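Local structure of DUF3299 domain-containing protein (4HSP) at residues P44-V49 with P93-V98; G119-E124 with A133-Q138; L6-L11 with K58-I63. The protein is of unknown function but belongs to the DUF3299 family of the OB clan, and is built round a curled beta-sheet consistent with that clan. All coordinates share one frame; numbering follows the deposited sequence.

From the N terminus, the chain first runs through 6-11, which waits for 58-63 to close contact 3 across a long loop holding helix 26-34. Before that closure the chain passes 44-49, whose partner 93-98 arrives only after strand 73-80, so contacts 1 and 3 cross. Contact 2 opens after both have closed and joins 119-124 to 133-138 over a short connection. The three meet around Tyr135: its OH is 2.6 Å from Leu11 O and 2.9 Å from Val49 N, both probable hydrogen bonds. Gln96 NE2 likewise probably bonds Trp8 O. Together they fasten two loop regions and the N-terminal segment to the curled sheet.

Contact 1: P44-V49 with P93-V98; sequences PNAPVV and PSNQIV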
loop_
_atom_site.group_PDB
_atom_site.type_symbol
_atom_site.label_atom_id
_atom_site.label_comp_id
_atom_site.label_asym_id
_atom_site.label_seq_id
_atom_site.Cartn_x
_atom_site.Cartn_y
_atom_site.Cartn_z
ATOM N N PRO A 44 25.153 14.558 1.409
ATOM C CA PRO A 44 25.055 13.839 2.684
ATOM C C PRO A 44 25.585 14.631 3.878
ATOM O O PRO A 44 25.528 14.144 5.016
ATOM C CB PRO A 44 25.900 12.597 2.430
ATOM C CG PRO A 44 26.951 13.052 1.489
ATOM C CD PRO A 44 26.368 14.156 0.666
ATOM N N ASN A 45 26.116 15.838 3.633
ATOM C CA ASN A 45 26.633 16.629 4.721
ATOM C C ASN A 45 26.287 18.112 4.486
ATOM O O ASN A 45 27.124 19.015 4.616
ATOM C CB ASN A 45 28.134 16.354 4.955
ATOM C CG ASN A 45 29.034 16.364 3.747
ATOM O OD1 ASN A 45 29.067 17.314 2.951
ATOM N ND2 ASN A 45 29.884 15.350 3.673
ATOM N N ALA A 46 24.999 18.327 4.152
ATOM C CA ALA A 46 24.395 19.613 3.848
ATOM C C ALA A 46 24.404 20.526 5.085
ATOM O O ALA A 46 24.271 20.007 6.204
ATOM C CB ALA A 46 22.986 19.386 3.352
ATOM N N PRO A 47 24.619 21.869 4.930
ATOM C CA PRO A 47 24.619 22.771 6.115
ATOM C C PRO A 47 23.314 22.700 6.942
ATOM O O PRO A 47 22.227 22.527 6.389
ATOM C CB PRO A 47 24.805 24.159 5.502
ATOM C CG PRO A 47 25.433 23.911 4.176
ATOM C CD PRO A 47 24.837 22.633 3.684
ATOM N N VAL A 48 23.437 22.793 8.276
ATOM C CA VAL A 48 22.315 22.698 9.226
ATOM C C VAL A 48 22.098 24.022 10.003
ATOM O O VAL A 48 23.033 24.825 10.129
ATOM C CB VAL A 48 22.498 21.500 10.211
ATOM C CG1 VAL A 48 22.465 20.166 9.476
ATOM C CG2 VAL A 48 23.768 21.640 11.062
ATOM N N VAL A 49 20.852 24.239 10.500
ATOM C CA VAL A 49 20.448 25.407 11.302
ATOM C C VAL A 49 20.715 25.055 12.755
ATOM O O VAL A 49 19.910 24.358 13.381
ATOM C CB VAL A 49 18.975 25.836 11.056
ATOM C CG1 VAL A 49 18.607 27.076 11.863
ATOM C CG2 VAL A 49 18.710 26.062 9.571
ATOM N N PRO A 93 18.578 15.777 0.569
ATOM C CA PRO A 93 19.816 16.221 1.261
ATOM C C PRO A 93 19.702 15.977 2.772
ATOM O O PRO A 93 18.581 15.899 3.287
ATOM C CB PRO A 93 19.888 17.714 0.941
ATOM C CG PRO A 93 19.008 17.894 -0.223
ATOM C CD PRO A 93 17.898 16.924 -0.060
ATOM N N SER A 94 20.842 15.828 3.478
ATOM C CA SER A 94 20.860 15.473 4.912
ATOM C C SER A 94 20.205 16.519 5.839
ATOM O O SER A 94 19.967 16.228 7.018
ATOM C CB SER A 94 22.282 15.186 5.377
ATOM O OG SER A 94 23.134 16.283 5.117
ATOM N N ASN A 95 19.903 17.711 5.321
ATOM C CA ASN A 95 19.257 18.770 6.103
ATOM C C ASN A 95 17.756 18.804 5.775
ATOM O O ASN A 95 17.049 19.730 6.170
ATOM C CB ASN A 95 19.936 20.128 5.906
ATOM C CG ASN A 95 19.980 20.660 4.498
ATOM O OD1 ASN A 95 19.539 20.018 3.542
ATOM N ND2 ASN A 95 20.562 21.848 4.332
ATOM N N GLN A 96 17.281 17.750 5.081
ATOM C CA GLN A 96 15.881 17.514 4.718
ATOM C C GLN A 96 15.514 16.082 5.181
ATOM O O GLN A 96 14.659 15.421 4.609
ATOM C CB GLN A 96 15.624 17.758 3.199
ATOM C CG GLN A 96 15.811 19.222 2.720
ATOM C CD GLN A 96 14.741 20.184 3.196
ATOM O OE1 GLN A 96 13.760 20.452 2.491
ATOM N NE2 GLN A 96 14.925 20.768 4.387
ATOM N N ILE A 97 16.193 15.621 6.246
ATOM C CA ILE A 97 15.992 14.322 6.900
ATOM C C ILE A 97 16.178 14.497 8.408
ATOM O O ILE A 97 17.121 15.151 8.839
ATOM C CB ILE A 97 16.928 13.173 6.379
ATOM C CG1 ILE A 97 17.062 13.145 4.831
ATOM C CG2 ILE A 97 16.486 11.802 6.956
ATOM C CD1 ILE A 97 17.885 11.965 4.240
ATOM N N VAL A 98 15.288 13.886 9.194
ATOM C CA VAL A 98 15.363 13.784 10.646
ATOM C C VAL A 98 15.404 12.284 11.020
ATOM O O VAL A 98 14.520 11.530 10.616
ATOM C CB VAL A 98 14.189 14.514 11.365
ATOM C CG1 VAL A 98 14.380 14.505 12.876
ATOM C CG2 VAL A 98 14.012 15.941 10.843
HETATM O O HOH W 1 23.247 17.711 7.429
#
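Two irregular segments meet here, and their backbones come nearest where the CA atoms of Pro44 and Ser94 lie 5.0 Å apart. Side chains of 93-98 bond to the backbone of 44-49, an example of how loops can be joined without strand pairing. Ala46 N donates to Ser94 OG at 2.9 Å, and a water extends this link, giving a hydrogen bond to Ala46 O and sharing another with the same hydroxyl, 2.7 Å from Ser94 OG. Further along, Asn95 ND2 donates to Pro47 O over 2.7 Å. It approaches in the carbonyl plane, while the oxygen sits 20° out of the Asn95 amide plane. Chi1 of Asn95, 59°, sets CG between its own backbone N and carbonyl carbon, and from there the amide reaches across to Pro47. The methyl of Ala46 packs against that amide, with Ala46 CB 3.5 Å from Asn95 CG, and also touches the ring of Pro93. Within 93-98, Gln96 NE2 holds Asn95 O at 3.0 Å. The loop between helix 26-34 and strand 55-68 is thereby pinned to the one leading from strand 73-80 into strand 98-102. Strand 132-144 lies next to both: Val48 and Asn95 each rest on Tyr135, and the backbone of Ser94 bonds to that of Gly134.

Contact 2: G119-E124 with A133-Q138; sequences GTFKVE and AGYRMQ. With EDO (1,2-ethanediol), chain J.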
loop_
_atom_site.group_PDB
_atom_site.type_symbol
_atom_site.label_atom_id
_atom_site.label_comp_id
_atom_site.label_asym_id
_atom_site.label_seq_id
_atom_site.Cartn_x
_atom_site.Cartn_y
_atom_site.Cartn_z
ATOM N N GLY A 119 8.520 16.278 19.265
ATOM C CA GLY A 119 9.492 15.822 20.258
ATOM C C GLY A 119 10.694 16.720 20.418
ATOM O O GLY A 119 10.725 17.804 19.859
ATOM N N THR A 120 11.687 16.285 21.193
ATOM C CA THR A 120 12.929 17.035 21.414
ATOM C C THR A 120 13.751 16.947 20.135
ATOM O O THR A 120 14.011 15.850 19.625
ATOM C CB THR A 120 13.673 16.513 22.664
ATOM O OG1 THR A 120 12.760 16.499 23.767
ATOM C CG2 THR A 120 14.909 17.353 23.007
ATOM N N PHE A 121 14.134 18.113 19.617
ATOM C CA PHE A 121 14.849 18.286 18.368
ATOM C C PHE A 121 16.309 18.618 18.612
ATOM O O PHE A 121 16.613 19.598 19.271
ATOM C CB PHE A 121 14.157 19.397 17.557
ATOM C CG PHE A 121 14.540 19.467 16.101
ATOM C CD1 PHE A 121 13.958 18.620 15.173
ATOM C CD2 PHE A 121 15.479 20.383 15.658
ATOM C CE1 PHE A 121 14.286 18.712 13.818
ATOM C CE2 PHE A 121 15.839 20.443 14.308
ATOM C CZ PHE A 121 15.222 19.628 13.395
ATOM N N LYS A 122 17.208 17.835 18.017
ATOM C CA LYS A 122 18.665 17.953 18.132
ATOM C C LYS A 122 19.341 18.152 16.782
ATOM O O LYS A 122 18.990 17.488 15.802
ATOM C CB LYS A 122 19.247 16.654 18.745
ATOM C CG LYS A 122 19.391 16.591 20.241
ATOM C CD LYS A 122 20.341 15.426 20.577
ATOM C CE LYS A 122 21.707 15.883 21.059
ATOM N NZ LYS A 122 22.509 16.556 19.996
ATOM N N VAL A 123 20.382 18.975 16.764
ATOM C CA VAL A 123 21.215 19.218 15.592
ATOM C C VAL A 123 22.460 18.365 15.831
ATOM O O VAL A 123 23.423 18.798 16.475
ATOM C CB VAL A 123 21.495 20.726 15.356
ATOM C CG1 VAL A 123 22.374 20.919 14.135
ATOM C CG2 VAL A 123 20.193 21.508 15.198
ATOM N N GLU A 124 22.353 17.092 15.426
ATOM C CA GLU A 124 23.348 16.042 15.610
ATOM C C GLU A 124 23.322 15.125 14.416
ATOM O O GLU A 124 22.246 14.771 13.930
ATOM C CB GLU A 124 23.036 15.256 16.893
ATOM C CG GLU A 124 24.168 14.368 17.392
ATOM C CD GLU A 124 23.798 13.293 18.403
ATOM O OE1 GLU A 124 22.880 13.516 19.228
ATOM O OE2 GLU A 124 24.443 12.220 18.370
ATOM N N ALA A 133 21.632 12.014 7.992
ATOM C CA ALA A 133 20.764 13.086 8.474
ATOM C C ALA A 133 21.585 14.041 9.328
ATOM O O ALA A 133 22.554 13.612 9.960
ATOM C CB ALA A 133 19.593 12.515 9.265
ATOM N N GLY A 134 21.224 15.325 9.302
ATOM C CA GLY A 134 21.872 16.381 10.072
ATOM C C GLY A 134 21.103 16.718 11.331
ATOM O O GLY A 134 21.596 17.471 12.174
ATOM N N TYR A 135 19.910 16.104 11.480
ATOM C CA TYR A 135 18.975 16.301 12.581
ATOM C C TYR A 135 18.505 14.998 13.189
ATOM O O TYR A 135 18.398 13.985 12.497
ATOM C CB TYR A 135 17.740 17.095 12.106
ATOM C CG TYR A 135 18.086 18.426 11.478
ATOM C CD1 TYR A 135 18.549 19.488 12.253
ATOM C CD2 TYR A 135 18.013 18.609 10.095
ATOM C CE1 TYR A 135 18.881 20.717 11.678
ATOM C CE2 TYR A 135 18.349 19.834 9.511
ATOM C CZ TYR A 135 18.774 20.887 10.309
ATOM O OH TYR A 135 19.098 22.100 9.757
ATOM N N ARG A 136 18.197 15.046 14.495
ATOM C CA ARG A 136 17.665 13.932 15.272
ATOM C C ARG A 136 16.456 14.401 16.094
ATOM O O ARG A 136 16.337 15.582 16.443
ATOM C CB ARG A 136 18.733 13.312 16.199
ATOM C CG ARG A 136 19.895 12.628 15.514
ATOM C CD ARG A 136 20.900 12.190 16.538
ATOM N NE ARG A 136 20.734 10.780 16.886
ATOM C CZ ARG A 136 21.675 9.853 16.732
ATOM N NH1 ARG A 136 22.871 10.182 16.252
ATOM N NH2 ARG A 136 21.431 8.592 17.065
HETATM N N MSE A 137 15.578 13.463 16.420
HETATM C CA MSE A 137 14.387 13.723 17.216
HETATM C C MSE A 137 14.020 12.499 18.060
HETATM O O MSE A 137 14.030 11.360 17.587
HETATM C CB MSE A 137 13.229 14.119 16.299
HETATM C CG MSE A 137 11.966 14.580 16.988
HETATM SE SE MSE A 137 10.994 15.762 15.748
HETATM C CE MSE A 137 11.000 17.237 16.826
ATOM N N GLN A 138 13.736 12.757 19.325
ATOM C CA GLN A 138 13.225 11.793 20.273
ATOM C C GLN A 138 11.763 12.159 20.364
ATOM O O GLN A 138 11.412 13.159 20.991
ATOM C CB GLN A 138 13.986 11.876 21.608
ATOM C CG GLN A 138 13.591 10.806 22.621
ATOM C CD GLN A 138 13.877 9.393 22.156
ATOM O OE1 GLN A 138 14.985 9.072 21.713
ATOM N NE2 GLN A 138 12.880 8.516 22.267
HETATM C C1 EDO J . 17.969 9.992 18.663
HETATM O O1 EDO J . 17.688 10.212 17.272
HETATM C C2 EDO J . 17.213 10.988 19.595
HETATM O O2 EDO J . 18.003 12.157 19.815
HETATM O O HOH W 2 11.076 13.539 23.824
#
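With CG of Phe121 trans to the backbone N (chi1 -165°) and CG of Tyr135 trans to the carbonyl carbon instead (chi1 -56°), the two rings swing together although their residues are not paired directly. Their planes are near parallel, 29° apart, but slid so far that they barely overlap; Phe121 CZ is 3.5 Å from Tyr135 CD1. At the edge of the Phe121 ring lies the CE methyl of Met137, a selenomethionine, while Val123 CG2 meets the edge of Tyr135, whose hydroxyl is held by Leu11 O. Over the other face of the strands, the extended Glu124 crosses Arg136. Its OE2 stands 3.3 Å from Arg136 NH1, well out of the guanidinium plane, a salt bridge of charges alone. Glu124 OE1 holds Lys122 NZ weakly, so one carboxylate joins two cations. Arg136 NE turns to a bound ethanediol, donating to its O1 at 3.1 Å. Beneath these side chains, Lys122 N reaches Arg136 O at 2.9 Å and the bond is returned, as it is between Thr120 and Gln138. Such paired bonds flanking the non-hydrogen-bonded Phe121 and Met137 pair are those of an antiparallel beta-sheet, here with an apolar face (Phe121, Met137) and a polar one (Thr120, Lys122, Arg136, Gln138).

Contact 3: L6-L11 with K58-I63; sequences LTWSQL and KLPGYI. With EDO (1,2-ethanediol), chain D; EDO (1,2-ethanediol), chain C.
A short 3-10 turn, 8-11, packs the N-terminal segment against strand 55-68, with Trp8 and Leu59 at its apolar centre. Leu59 crosses the indole at about a right angle, and its CD2 sits 3.9 Å from the centroid of the six-membered ring, over one face, as a CH-pi contact. With CG trans to its backbone N (chi1 -167°), Leu59 also sends CD1 to Leu6 CB at 3.7 Å, so that its two methyls divide between neighbours; CD2 further meets Leu11 CD2 tip to tip. The indole is held by its polar edge as well: Trp8 NE1 donates to Pro60 O at 2.7 Å, with the oxygen 22° out of the ring plane. Strand 55-68, which receives these groups, belongs to a curled mixed sheet, and strand 4-5 runs parallel beside it. Leu6 N continues that pairing with a nearly straight bond of 2.8 Å to Lys58 O. Gln10 folds back on the residue that precedes the turn, its OE1 accepting from Thr7 N at 2.9 Å and also lying beside a bound ethanediol. Val98 of strand 98-102 packs on both Trp8 and Leu59, whereas Leu23 of the second subunit touches Trp8 and Pro60.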
loop_
_atom_site.group_PDB
_atom_site.type_symbol
_atom_site.label_atom_id
_atom_site.label_comp_id
_atom_site.label_asym_id
_atom_site.label_seq_id
_atom_site.Cartn_x
_atom_site.Cartn_y
_atom_site.Cartn_z
ATOM N N LEU A 6 7.586 23.510 12.693
ATOM C CA LEU A 6 8.613 23.780 11.696
ATOM C C LEU A 6 8.111 23.442 10.302
ATOM O O LEU A 6 7.161 22.679 10.154
ATOM C CB LEU A 6 9.882 22.949 11.994
ATOM C CG LEU A 6 10.616 23.191 13.335
ATOM C CD1 LEU A 6 11.855 22.295 13.411
ATOM C CD2 LEU A 6 11.002 24.659 13.508
ATOM N N THR A 7 8.726 24.054 9.282
ATOM C CA THR A 7 8.534 23.724 7.874
ATOM C C THR A 7 9.853 23.114 7.447
ATOM O O THR A 7 10.870 23.388 8.084
ATOM C CB THR A 7 8.131 24.934 7.034
ATOM O OG1 THR A 7 9.254 25.815 6.894
ATOM C CG2 THR A 7 6.890 25.663 7.573
ATOM N N TRP A 8 9.881 22.342 6.352
ATOM C CA TRP A 8 11.137 21.781 5.891
ATOM C C TRP A 8 12.125 22.855 5.455
ATOM O O TRP A 8 13.314 22.647 5.623
ATOM C CB TRP A 8 10.890 20.781 4.770
ATOM C CG TRP A 8 10.340 19.502 5.321
ATOM C CD1 TRP A 8 9.022 19.160 5.441
ATOM C CD2 TRP A 8 11.081 18.496 6.017
ATOM N NE1 TRP A 8 8.911 17.931 6.051
ATOM C CE2 TRP A 8 10.165 17.484 6.386
ATOM C CE3 TRP A 8 12.446 18.303 6.282
ATOM C CZ2 TRP A 8 10.571 16.297 7.009
ATOM C CZ3 TRP A 8 12.845 17.137 6.913
ATOM C CH2 TRP A 8 11.915 16.152 7.278
ATOM N N SER A 9 11.648 24.005 4.958
ATOM C CA SER A 9 12.517 25.105 4.514
ATOM C C SER A 9 13.252 25.774 5.681
ATOM O O SER A 9 14.288 26.389 5.439
ATOM C CB SER A 9 11.739 26.156 3.723
ATOM O OG SER A 9 10.670 26.689 4.485
ATOM N N GLN A 10 12.738 25.641 6.941
ATOM C CA GLN A 10 13.376 26.207 8.144
ATOM C C GLN A 10 14.584 25.343 8.575
ATOM O O GLN A 10 15.354 25.741 9.455
ATOM C CB GLN A 10 12.378 26.328 9.296
ATOM C CG GLN A 10 11.313 27.407 9.124
ATOM C CD GLN A 10 10.348 27.378 10.278
ATOM O OE1 GLN A 10 9.284 26.771 10.216
ATOM N NE2 GLN A 10 10.723 27.976 11.382
ATOM N N LEU A 11 14.765 24.177 7.927
ATOM C CA LEU A 11 15.857 23.267 8.232
ATOM C C LEU A 11 17.036 23.526 7.306
ATOM O O LEU A 11 18.083 22.916 7.481
ATOM C CB LEU A 11 15.367 21.806 8.138
ATOM C CG LEU A 11 14.877 21.142 9.433
ATOM C CD1 LEU A 11 13.753 21.956 10.128
ATOM C CD2 LEU A 11 14.463 19.721 9.165
ATOM N N LYS A 58 7.827 20.297 16.028
ATOM C CA LYS A 58 6.746 19.558 15.371
ATOM C C LYS A 58 6.952 19.720 13.859
ATOM O O LYS A 58 7.035 20.835 13.338
ATOM C CB LYS A 58 5.397 20.107 15.861
ATOM C CG LYS A 58 4.150 19.543 15.215
ATOM C CD LYS A 58 2.997 20.493 15.517
ATOM C CE LYS A 58 1.646 19.923 15.194
ATOM N NZ LYS A 58 0.584 20.929 15.430
ATOM N N LEU A 59 7.100 18.615 13.167
ATOM C CA LEU A 59 7.368 18.654 11.736
ATOM C C LEU A 59 6.511 17.624 10.989
ATOM O O LEU A 59 6.321 16.521 11.522
ATOM C CB LEU A 59 8.867 18.347 11.578
ATOM C CG LEU A 59 9.593 18.570 10.266
ATOM C CD1 LEU A 59 9.473 20.013 9.758
ATOM C CD2 LEU A 59 11.057 18.210 10.456
ATOM N N PRO A 60 5.946 17.954 9.788
ATOM C CA PRO A 60 5.173 16.933 9.041
ATOM C C PRO A 60 6.078 16.151 8.083
ATOM O O PRO A 60 7.126 16.648 7.658
ATOM C CB PRO A 60 4.156 17.779 8.283
ATOM C CG PRO A 60 4.920 19.069 7.991
ATOM C CD PRO A 60 6.021 19.219 9.016
ATOM N N GLY A 61 5.679 14.946 7.724
ATOM C CA GLY A 61 6.477 14.163 6.789
ATOM C C GLY A 61 6.074 12.715 6.625
ATOM O O GLY A 61 5.054 12.282 7.153
ATOM N N TYR A 62 6.868 11.974 5.841
ATOM C CA TYR A 62 6.651 10.564 5.563
ATOM C C TYR A 62 7.689 9.736 6.298
ATOM O O TYR A 62 8.798 10.204 6.547
ATOM C CB TYR A 62 6.695 10.323 4.028
ATOM C CG TYR A 62 5.411 10.770 3.365
ATOM C CD1 TYR A 62 4.312 9.917 3.288
ATOM C CD2 TYR A 62 5.252 12.084 2.915
ATOM C CE1 TYR A 62 3.119 10.328 2.698
ATOM C CE2 TYR A 62 4.067 12.500 2.303
ATOM C CZ TYR A 62 3.002 11.615 2.202
ATOM O OH TYR A 62 1.803 11.996 1.658
ATOM N N ILE A 63 7.307 8.523 6.704
ATOM C CA ILE A 63 8.171 7.648 7.500
ATOM C C ILE A 63 8.838 6.538 6.654
ATOM O O ILE A 63 8.146 5.812 5.937
ATOM C CB ILE A 63 7.343 7.056 8.643
ATOM C CG1 ILE A 63 6.911 8.178 9.631
ATOM C CG2 ILE A 63 8.086 5.889 9.333
ATOM C CD1 ILE A 63 5.971 7.676 10.817
HETATM C C1 EDO D . 4.515 27.197 10.906
HETATM O O1 EDO D . 3.668 28.089 11.607
HETATM C C2 EDO D . 5.730 27.960 10.347
HETATM O O2 EDO D . 6.873 27.663 11.133
HETATM C C1 EDO C . 10.082 28.030 15.398
HETATM O O1 EDO C . 9.108 28.285 14.364
HETATM C C2 EDO C . 11.501 28.595 15.049
HETATM O O2 EDO C . 12.466 28.205 16.040
#